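PDB 4QYI: hypoxanthine phosphoribosyltransferase from Bacillus anthracis, which probably catalyses the transfer of a phosphoribosyl group from phosphoribosyl pyrophosphate to hypoxanthine or guanine, forming IMP or GMP in purine salvage. Local coordinates for residues D10-E15 against F148-E153; E101-S106 against Y158-A163; D115-F118 against A124-F127. All blocks are in the same frame, centred on the assembly; numbering follows the deposited sequence. Where two conformers were deposited one is given.

Contacts 1 and 2 lie on the same side of the chain's centre, about 11 Å apart between centres and about 6 Å between nearest atoms. Contact 2 carries the magnesium site of Glu101 and Asp102 and lies beside a bound phosphate. Contact 1 ties the small antiparallel sheet to the main mixed sheet, and its Ile150 side chain is about 13 Å from the magnesium. Contact 3 lies on the opposite side of the centre, about 20 Å from contact 2 centre to centre. Helix 108-118, which supplies residues 115-118 of contact 3, follows strand 103-104 of contact 2. All three contacts reach the mixed sheet.

Contact 1. Residues D10-E15 against F148-E153; sequences DTLISE and FQIPDE
Ile13 lies over one face of the Phe148 ring. Its CD1 is 4.0 Å from the ring centroid and 20° off the ring normal, a CH-pi contact offset toward the rim. Both branches of Ile13 press on this face, CD1 toward the CG side and CG2 toward Phe148 CZ, 3.7 Å away. With CG1 anti to the carbonyl carbon (chi1 -50°) and an extended chi2, the CD1 methyl is carried over the CG side.

The same methyl also meets Ile150 tip to tip. Ile13 CD1 and Ile150 CD1 are 3.5 Å apart, tighter than usual for two carbons. Leu12 is also tip to tip with Ile150, with Leu12 CD2 3.6 Å from Ile150 CD1. Leu12 and Ile13 form a classic beta bulge opposite Ile172, and both turn toward residues 148-153. Leu131 of strand 131-132 and Leu18 of helix 15-32 add to the same apolar cluster. The contact joins the small antiparallel sheet, which probably corresponds to the hood of this family, to the end of strand 145-149 in the core sheet. Only carbon atoms meet across it, so cohesion comes from close fit and burial rather than from directional polar bonds.

Contact 2. Residues E101-S106 against Y158-A163; sequences EDIIDS and YGIDCA. With MG (magnesium ion), chain F; PO4 (phosphate ion), chain H.
The carboxylate of Asp102 lies between the magnesium ion and Ile160. Asp102 OD1 binds the metal at 2.0 Å. Asp102 OD2 accepts a hydrogen bond from a metal-bound water and rests 3.8 Å from Ile160 CG1. The Asp102 and Ile160 side chains run obliquely to each other. The carboxylate of Glu101 binds the same metal through OE2 at 2.1 Å. The anti lone pair of this OE2, on the side away from OE1, receives the backbone N of Asp102. Four waters complete six-fold coordination, and one of them donates to Ile103 O.

Paired acidic residues followed by a phosphate-binding loop are the signature of type I phosphoribosyltransferases. In this loop Asp105 N donates to phosphate O2 at 2.7 Å, nearly straight at 164°. Gly107 N and Thr109 N also hold the ion, which probably marks the site of the ribose 5'-phosphate. Asp105 folds CG between its own N and carbonyl carbon (chi1 49°), so that Asp105 OD1 can accept from Ser106 N at 2.6 Å. That bond is on the anti side, 15° out of the carboxylate plane.

Beyond the metal the contact is apolar and looser. Ile103 and Ile160 cross at about a right angle, with their CD1 methyls 4.2 Å apart. Leu131 packs on both isoleucines. The carbonyl of Gly159, just before Ile160, is held by Arg167.

Contact 3. Residues D115-F118 against A124-F127; sequences DHFF and ALKF
Leu125 carries this contact from the strand side, and its CD2 methyl lies over one face of the Phe118 ring. Leu125 CD2 is 3.9 Å from the centroid of the Phe118 ring and 21° off the normal, which makes a CH-pi contact. The methyl is shifted toward the rim, on the side of CE2. The nearest pair is Leu125 CD2 with Phe118 CE2, at 3.6 Å. Leu125 CB adds a further touch at Phe118 CZ, 4.0 Å away.

The same leucine meets the preceding residue of the helix. Leu125 CD2 is 4.0 Å from Phe117 CB, and Leu125 CD1 is 4.1 Å from that CB. Leu125 has CG anti to the backbone N (chi1 -179°), which extends the side chain from the strand toward the helix. Its two methyls then divide the work: CD2 serves both phenylalanines, while CD1 meets Phe117 alone.

The tight point is thus the methyl over the Phe118 face. The Phe117 side is buried but less close. Phe118 as a whole is exposed, and it forms the solvent side of the contact even with Leu125 CD2 over one face of its ring. Asp115 points away from the strand, and His116 turns to Asp87 and to the ring of His120. Phe127 is buried but stands back, its side chain no nearer than 5.4 Å to residues 115-118.

Residues 115-118 are the last turn of helix 108-118, which packs on the mixed sheet. Strands 96-101 and 124-129 are parallel neighbours there, and the helix between them in sequence makes a beta-alpha-beta crossover of the Rossmann-like core. Leu125 also packs on Val97 and Val99 of the adjoining strand, Phe117 reaches Ile88 and Ile92 in a loop, and Phe127 packs on Leu110 and Lys114 of the helix.

Contact 1. Residues D10-E15 against F148-E153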
loop_
_atom_site.group_PDB
_atom_site.type_symbol
_atom_site.label_atom_id
_atom_site.label_comp_id
_atom_site.label_asym_id
_atom_site.label_seq_id
_atom_site.Cartn_x
_atom_site.Cartn_y
_atom_site.Cartn_z
ATOM N N ASP A 10 19.113 8.866 14.245
ATOM C CA ASP A 10 18.186 9.204 15.313
ATOM C C ASP A 10 16.750 9.076 14.880
ATOM O O ASP A 10 16.444 9.212 13.704
ATOM C CB ASP A 10 18.341 10.676 15.684
ATOM C CG ASP A 10 19.700 11.007 16.231
ATOM O OD1 ASP A 10 20.205 10.243 17.074
ATOM O OD2 ASP A 10 20.238 12.063 15.850
ATOM N N THR A 11 15.871 8.843 15.846
ATOM C CA THR A 11 14.439 8.792 15.601
ATOM C C THR A 11 14.019 10.245 15.417
ATOM O O THR A 11 14.328 11.059 16.273
ATOM C CB THR A 11 13.716 8.255 16.834
ATOM O OG1 THR A 11 14.242 6.964 17.169
ATOM C CG2 THR A 11 12.209 8.204 16.607
ATOM N N LEU A 12 13.342 10.579 14.318
ATOM C CA LEU A 12 12.904 11.965 14.089
ATOM C C LEU A 12 11.438 12.166 14.469
ATOM O O LEU A 12 11.083 13.194 15.035
ATOM C CB LEU A 12 13.154 12.384 12.640
ATOM C CG LEU A 12 12.974 13.862 12.244
ATOM C CD1 LEU A 12 14.097 14.716 12.830
ATOM C CD2 LEU A 12 12.955 13.991 10.726
ATOM N N ILE A 13 10.593 11.189 14.147
ATOM C CA ILE A 13 9.180 11.261 14.472
ATOM C C ILE A 13 8.812 9.876 14.945
ATOM O O ILE A 13 8.967 8.908 14.218
ATOM C CB ILE A 13 8.318 11.625 13.251
ATOM C CG1 ILE A 13 8.894 12.857 12.545
ATOM C CG2 ILE A 13 6.885 11.882 13.684
ATOM C CD1 ILE A 13 8.140 13.246 11.293
ATOM N N SER A 14 8.320 9.771 16.172
ATOM C CA SER A 14 8.019 8.474 16.736
ATOM C C SER A 14 6.762 7.851 16.174
ATOM O O SER A 14 5.935 8.505 15.562
ATOM C CB SER A 14 7.848 8.594 18.253
ATOM O OG SER A 14 6.649 9.277 18.570
ATOM N N GLU A 15 6.635 6.559 16.423
ATOM C CA GLU A 15 5.476 5.799 16.032
ATOM C C GLU A 15 4.204 6.461 16.585
ATOM O O GLU A 15 3.228 6.660 15.866
ATOM C CB GLU A 15 5.633 4.381 16.580
ATOM C CG GLU A 15 4.471 3.451 16.312
ATOM C CD GLU A 15 4.745 2.035 16.802
ATOM O OE1 GLU A 15 5.873 1.741 17.264
ATOM O OE2 GLU A 15 3.833 1.199 16.695
ATOM N N PHE A 148 3.907 16.905 8.914
ATOM C CA PHE A 148 5.047 17.498 9.581
ATOM C C PHE A 148 5.967 18.225 8.626
ATOM O O PHE A 148 6.184 17.792 7.489
ATOM C CB PHE A 148 5.892 16.400 10.217
ATOM C CG PHE A 148 5.140 15.504 11.151
ATOM C CD1 PHE A 148 4.464 14.394 10.664
ATOM C CD2 PHE A 148 5.164 15.725 12.522
ATOM C CE1 PHE A 148 3.805 13.539 11.527
ATOM C CE2 PHE A 148 4.505 14.874 13.385
ATOM C CZ PHE A 148 3.829 13.779 12.885
ATOM N N GLN A 149 6.526 19.320 9.116
ATOM C CA GLN A 149 7.502 20.073 8.367
ATOM C C GLN A 149 8.854 19.656 8.889
ATOM O O GLN A 149 9.155 19.846 10.060
ATOM C CB GLN A 149 7.340 21.570 8.533
ATOM C CG GLN A 149 6.242 22.196 7.708
ATOM C CD GLN A 149 6.453 23.691 7.637
ATOM O OE1 GLN A 149 7.475 24.203 8.114
ATOM N NE2 GLN A 149 5.512 24.402 7.035
ATOM N N ILE A 150 9.655 19.068 8.020
ATOM C CA ILE A 150 10.968 18.593 8.373
ATOM C C ILE A 150 12.107 19.331 7.693
ATOM O O ILE A 150 11.936 19.888 6.626
ATOM C CB ILE A 150 11.002 17.097 8.041
ATOM C CG1 ILE A 150 10.200 16.432 9.134
ATOM C CG2 ILE A 150 12.425 16.548 7.951
ATOM C CD1 ILE A 150 9.983 14.969 8.913
ATOM N N PRO A 151 13.280 19.366 8.343
ATOM C CA PRO A 151 14.420 20.028 7.723
ATOM C C PRO A 151 14.926 19.201 6.548
ATOM O O PRO A 151 14.723 17.985 6.530
ATOM C CB PRO A 151 15.454 20.098 8.860
ATOM C CG PRO A 151 15.052 19.040 9.828
ATOM C CD PRO A 151 13.559 18.956 9.733
ATOM N N ASP A 152 15.553 19.868 5.579
ATOM C CA ASP A 152 16.089 19.220 4.390
ATOM C C ASP A 152 17.187 18.207 4.714
ATOM O O ASP A 152 18.384 18.519 4.681
ATOM C CB ASP A 152 16.624 20.265 3.415
ATOM C CG ASP A 152 16.986 19.667 2.074
ATOM O OD1 ASP A 152 16.557 18.531 1.793
ATOM O OD2 ASP A 152 17.672 20.334 1.284
ATOM N N GLU A 153 16.750 16.997 5.044
ATOM C CA GLU A 153 17.639 15.904 5.373
ATOM C C GLU A 153 17.065 14.572 4.870
ATOM O O GLU A 153 15.873 14.474 4.576
ATOM C CB GLU A 153 17.812 15.877 6.891
ATOM C CG GLU A 153 18.597 14.710 7.457
ATOM C CD GLU A 153 18.658 14.762 8.973
ATOM O OE1 GLU A 153 17.581 14.651 9.605
ATOM O OE2 GLU A 153 19.776 14.894 9.526
#

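Contact 2. Residues E101-S106 against Y158-A163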
loop_
_atom_site.group_PDB
_atom_site.type_symbol
_atom_site.label_atom_id
_atom_site.label_comp_id
_atom_site.label_asym_id
_atom_site.label_seq_id
_atom_site.Cartn_x
_atom_site.Cartn_y
_atom_site.Cartn_z
ATOM N N GLU A 101 0.755 11.677 -0.582
ATOM C CA GLU A 101 2.188 11.524 -0.713
ATOM C C GLU A 101 2.859 11.359 0.616
ATOM O O GLU A 101 2.304 11.694 1.669
ATOM C CB GLU A 101 2.832 12.760 -1.356
ATOM C CG GLU A 101 2.947 12.712 -2.854
ATOM C CD GLU A 101 4.062 11.779 -3.343
ATOM O OE1 GLU A 101 4.377 11.880 -4.540
ATOM O OE2 GLU A 101 4.662 10.982 -2.565
ATOM N N ASP A 102 4.065 10.812 0.558
ATOM C CA ASP A 102 4.891 10.666 1.740
ATOM C C ASP A 102 5.655 11.968 1.927
ATOM O O ASP A 102 5.798 12.455 3.035
ATOM C CB ASP A 102 5.870 9.486 1.599
ATOM C CG ASP A 102 6.665 9.519 0.296
ATOM O OD1 ASP A 102 6.191 10.038 -0.733
ATOM O OD2 ASP A 102 7.776 8.975 0.293
ATOM N N ILE A 103 6.135 12.538 0.824
ATOM C CA ILE A 103 6.933 13.760 0.890
ATOM C C ILE A 103 6.707 14.701 -0.260
ATOM O O ILE A 103 6.495 14.266 -1.389
ATOM C CB ILE A 103 8.440 13.427 0.808
ATOM C CG1 ILE A 103 8.848 12.524 1.962
ATOM C CG2 ILE A 103 9.296 14.705 0.833
ATOM C CD1 ILE A 103 10.214 11.893 1.792
ATOM N N ILE A 104 6.748 15.995 0.025
ATOM C CA ILE A 104 6.659 16.990 -1.011
ATOM C C ILE A 104 7.823 17.909 -0.726
ATOM O O ILE A 104 7.925 18.432 0.373
ATOM C CB ILE A 104 5.380 17.826 -0.968
ATOM C CG1 ILE A 104 4.153 16.949 -1.170
ATOM C CG2 ILE A 104 5.431 18.894 -2.049
ATOM C CD1 ILE A 104 2.879 17.762 -1.180
ATOM N N ASP A 105 8.721 18.067 -1.683
ATOM C CA ASP A 105 9.865 18.960 -1.504
ATOM C C ASP A 105 9.894 20.061 -2.568
ATOM O O ASP A 105 9.479 21.194 -2.306
ATOM C CB ASP A 105 11.197 18.188 -1.325
ATOM C CG ASP A 105 11.432 17.099 -2.367
ATOM O OD1 ASP A 105 11.015 17.225 -3.536
ATOM O OD2 ASP A 105 12.106 16.117 -2.000
ATOM N N SER A 106 10.329 19.741 -3.771
ATOM C CA SER A 106 10.355 20.752 -4.806
ATOM C C SER A 106 8.934 21.015 -5.305
ATOM O O SER A 106 8.629 22.121 -5.782
ATOM C CB SER A 106 11.208 20.277 -5.969
ATOM O OG SER A 106 10.530 19.256 -6.665
ATOM N N TYR A 158 8.405 4.187 7.905
ATOM C CA TYR A 158 6.985 4.416 7.663
ATOM C C TYR A 158 6.683 4.517 6.148
ATOM O O TYR A 158 6.014 5.439 5.691
ATOM C CB TYR A 158 6.550 5.688 8.428
ATOM C CG TYR A 158 5.055 5.842 8.643
ATOM C CD1 TYR A 158 4.389 5.117 9.640
ATOM C CD2 TYR A 158 4.313 6.746 7.895
ATOM C CE1 TYR A 158 3.024 5.261 9.840
ATOM C CE2 TYR A 158 2.949 6.908 8.101
ATOM C CZ TYR A 158 2.316 6.167 9.074
ATOM O OH TYR A 158 0.961 6.332 9.241
ATOM N N GLY A 159 7.187 3.544 5.395
ATOM C CA GLY A 159 7.004 3.494 3.946
ATOM C C GLY A 159 8.083 4.114 3.076
ATOM O O GLY A 159 8.218 3.755 1.912
ATOM N N ILE A 160 8.885 5.000 3.663
ATOM C CA ILE A 160 9.965 5.705 2.976
ATOM C C ILE A 160 11.275 4.917 3.057
ATOM O O ILE A 160 11.730 4.500 4.141
ATOM C CB ILE A 160 10.164 7.087 3.623
ATOM C CG1 ILE A 160 8.818 7.790 3.700
ATOM C CG2 ILE A 160 11.172 7.936 2.856
ATOM C CD1 ILE A 160 8.815 9.060 4.515
ATOM N N ASP A 161 11.925 4.749 1.914
ATOM C CA ASP A 161 13.166 3.987 1.857
ATOM C C ASP A 161 14.421 4.788 1.558
ATOM O O ASP A 161 14.402 5.985 1.315
ATOM C CB ASP A 161 13.104 3.004 0.695
ATOM C CG ASP A 161 13.198 3.708 -0.663
ATOM O OD1 ASP A 161 12.447 4.674 -0.899
ATOM O OD2 ASP A 161 14.023 3.299 -1.509
ATOM N N CYS A 162 15.528 4.066 1.618
ATOM C CA CYS A 162 16.824 4.556 1.191
ATOM C C CYS A 162 17.331 3.300 0.478
ATOM O O CYS A 162 17.595 2.263 1.104
ATOM C CB CYS A 162 17.720 4.993 2.333
ATOM S SG CYS A 162 19.406 5.231 1.725
ATOM N N ALA A 163 17.384 3.383 -0.846
ATOM C CA ALA A 163 17.792 2.269 -1.697
ATOM C C ALA A 163 16.951 1.016 -1.398
ATOM O O ALA A 163 17.479 -0.083 -1.274
ATOM C CB ALA A 163 19.287 1.994 -1.570
HETATM MG MG MG F . 6.327 9.708 -2.685
HETATM P P PO4 H . 7.616 16.308 -5.333
HETATM O O1 PO4 H . 7.822 14.839 -5.116
HETATM O O2 PO4 H . 8.109 17.053 -4.121
HETATM O O3 PO4 H . 8.396 16.864 -6.504
HETATM O O4 PO4 H . 6.167 16.550 -5.601
HETATM O O HOH W 1 8.153 8.732 -2.526
HETATM O O HOH W 2 7.248 11.815 -2.531
HETATM O O HOH W 3 6.193 10.325 -4.797
HETATM O O HOH W 4 5.345 8.207 -3.033
#

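Contact 3. Residues D115-F118 against A124-F127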
loop_
_atom_site.group_PDB
_atom_site.type_symbol
_atom_site.label_atom_id
_atom_site.label_comp_id
_atom_site.label_asym_id
_atom_site.label_seq_id
_atom_site.Cartn_x
_atom_site.Cartn_y
_atom_site.Cartn_z
ATOM N N ASP A 115 -1.741 18.342 -13.000
ATOM C CA ASP A 115 -2.238 18.583 -14.357
ATOM C C ASP A 115 -2.811 17.308 -14.979
ATOM O O ASP A 115 -3.803 17.351 -15.705
ATOM C CB ASP A 115 -1.129 19.126 -15.244
ATOM C CG ASP A 115 -0.741 20.543 -14.898
ATOM O OD1 ASP A 115 -1.489 21.225 -14.167
ATOM O OD2 ASP A 115 0.295 21.004 -15.409
ATOM N N HIS A 116 -2.184 16.164 -14.713
ATOM C CA HIS A 116 -2.687 14.905 -15.250
ATOM C C HIS A 116 -4.097 14.606 -14.709
ATOM O O HIS A 116 -5.012 14.283 -15.465
ATOM C CB HIS A 116 -1.742 13.739 -14.929
ATOM C CG HIS A 116 -2.272 12.404 -15.353
ATOM N ND1 HIS A 116 -2.408 12.043 -16.673
ATOM C CD2 HIS A 116 -2.688 11.341 -14.634
ATOM C CE1 HIS A 116 -2.896 10.821 -16.750
ATOM N NE2 HIS A 116 -3.077 10.372 -15.524
ATOM N N PHE A 117 -4.255 14.717 -13.403
ATOM C CA PHE A 117 -5.557 14.431 -12.807
ATOM C C PHE A 117 -6.622 15.432 -13.258
ATOM O O PHE A 117 -7.769 15.040 -13.497
ATOM C CB PHE A 117 -5.492 14.379 -11.300
ATOM C CG PHE A 117 -4.655 13.258 -10.765
ATOM C CD1 PHE A 117 -4.969 11.942 -11.070
ATOM C CD2 PHE A 117 -3.593 13.518 -9.918
ATOM C CE1 PHE A 117 -4.214 10.900 -10.562
ATOM C CE2 PHE A 117 -2.830 12.483 -9.405
ATOM C CZ PHE A 117 -3.141 11.174 -9.724
ATOM N N PHE A 118 -6.242 16.696 -13.427
ATOM C CA PHE A 118 -7.224 17.674 -13.910
ATOM C C PHE A 118 -7.800 17.317 -15.268
ATOM O O PHE A 118 -8.937 17.675 -15.565
ATOM C CB PHE A 118 -6.754 19.135 -13.835
ATOM C CG PHE A 118 -7.017 19.773 -12.490
ATOM C CD1 PHE A 118 -8.332 19.905 -12.025
ATOM C CD2 PHE A 118 -5.985 20.275 -11.704
ATOM C CE1 PHE A 118 -8.606 20.495 -10.807
ATOM C CE2 PHE A 118 -6.259 20.874 -10.478
ATOM C CZ PHE A 118 -7.568 20.984 -10.028
ATOM N N ALA A 124 -13.145 18.005 -7.184
ATOM C CA ALA A 124 -12.167 18.672 -6.331
ATOM C C ALA A 124 -10.898 17.821 -6.267
ATOM O O ALA A 124 -10.955 16.597 -6.396
ATOM C CB ALA A 124 -12.735 18.875 -4.946
ATOM N N LEU A 125 -9.753 18.479 -6.101
ATOM C CA LEU A 125 -8.473 17.792 -6.081
ATOM C C LEU A 125 -7.574 18.451 -5.072
ATOM O O LEU A 125 -7.179 19.597 -5.233
ATOM C CB LEU A 125 -7.824 17.886 -7.454
ATOM C CG LEU A 125 -6.455 17.200 -7.630
ATOM C CD1 LEU A 125 -6.584 15.698 -7.579
ATOM C CD2 LEU A 125 -5.866 17.626 -8.961
ATOM N N LYS A 126 -7.259 17.727 -4.011
ATOM C CA LYS A 126 -6.413 18.273 -2.959
ATOM C C LYS A 126 -5.241 17.355 -2.727
ATOM O O LYS A 126 -5.289 16.188 -3.104
ATOM C CB LYS A 126 -7.216 18.402 -1.672
ATOM C CG LYS A 126 -8.459 19.274 -1.799
ATOM C CD LYS A 126 -8.144 20.713 -2.171
ATOM C CE LYS A 126 -9.405 21.557 -2.284
ATOM N NZ LYS A 126 -9.052 22.972 -2.576
ATOM N N PHE A 127 -4.203 17.890 -2.091
ATOM C CA PHE A 127 -3.002 17.129 -1.773
ATOM C C PHE A 127 -2.792 16.973 -0.274
ATOM O O PHE A 127 -2.977 17.925 0.486
ATOM C CB PHE A 127 -1.792 17.785 -2.434
ATOM C CG PHE A 127 -1.917 17.789 -3.910
ATOM C CD1 PHE A 127 -1.533 16.687 -4.632
ATOM C CD2 PHE A 127 -2.538 18.840 -4.556
ATOM C CE1 PHE A 127 -1.705 16.652 -5.988
ATOM C CE2 PHE A 127 -2.708 18.820 -5.915
ATOM C CZ PHE A 127 -2.290 17.720 -6.636
#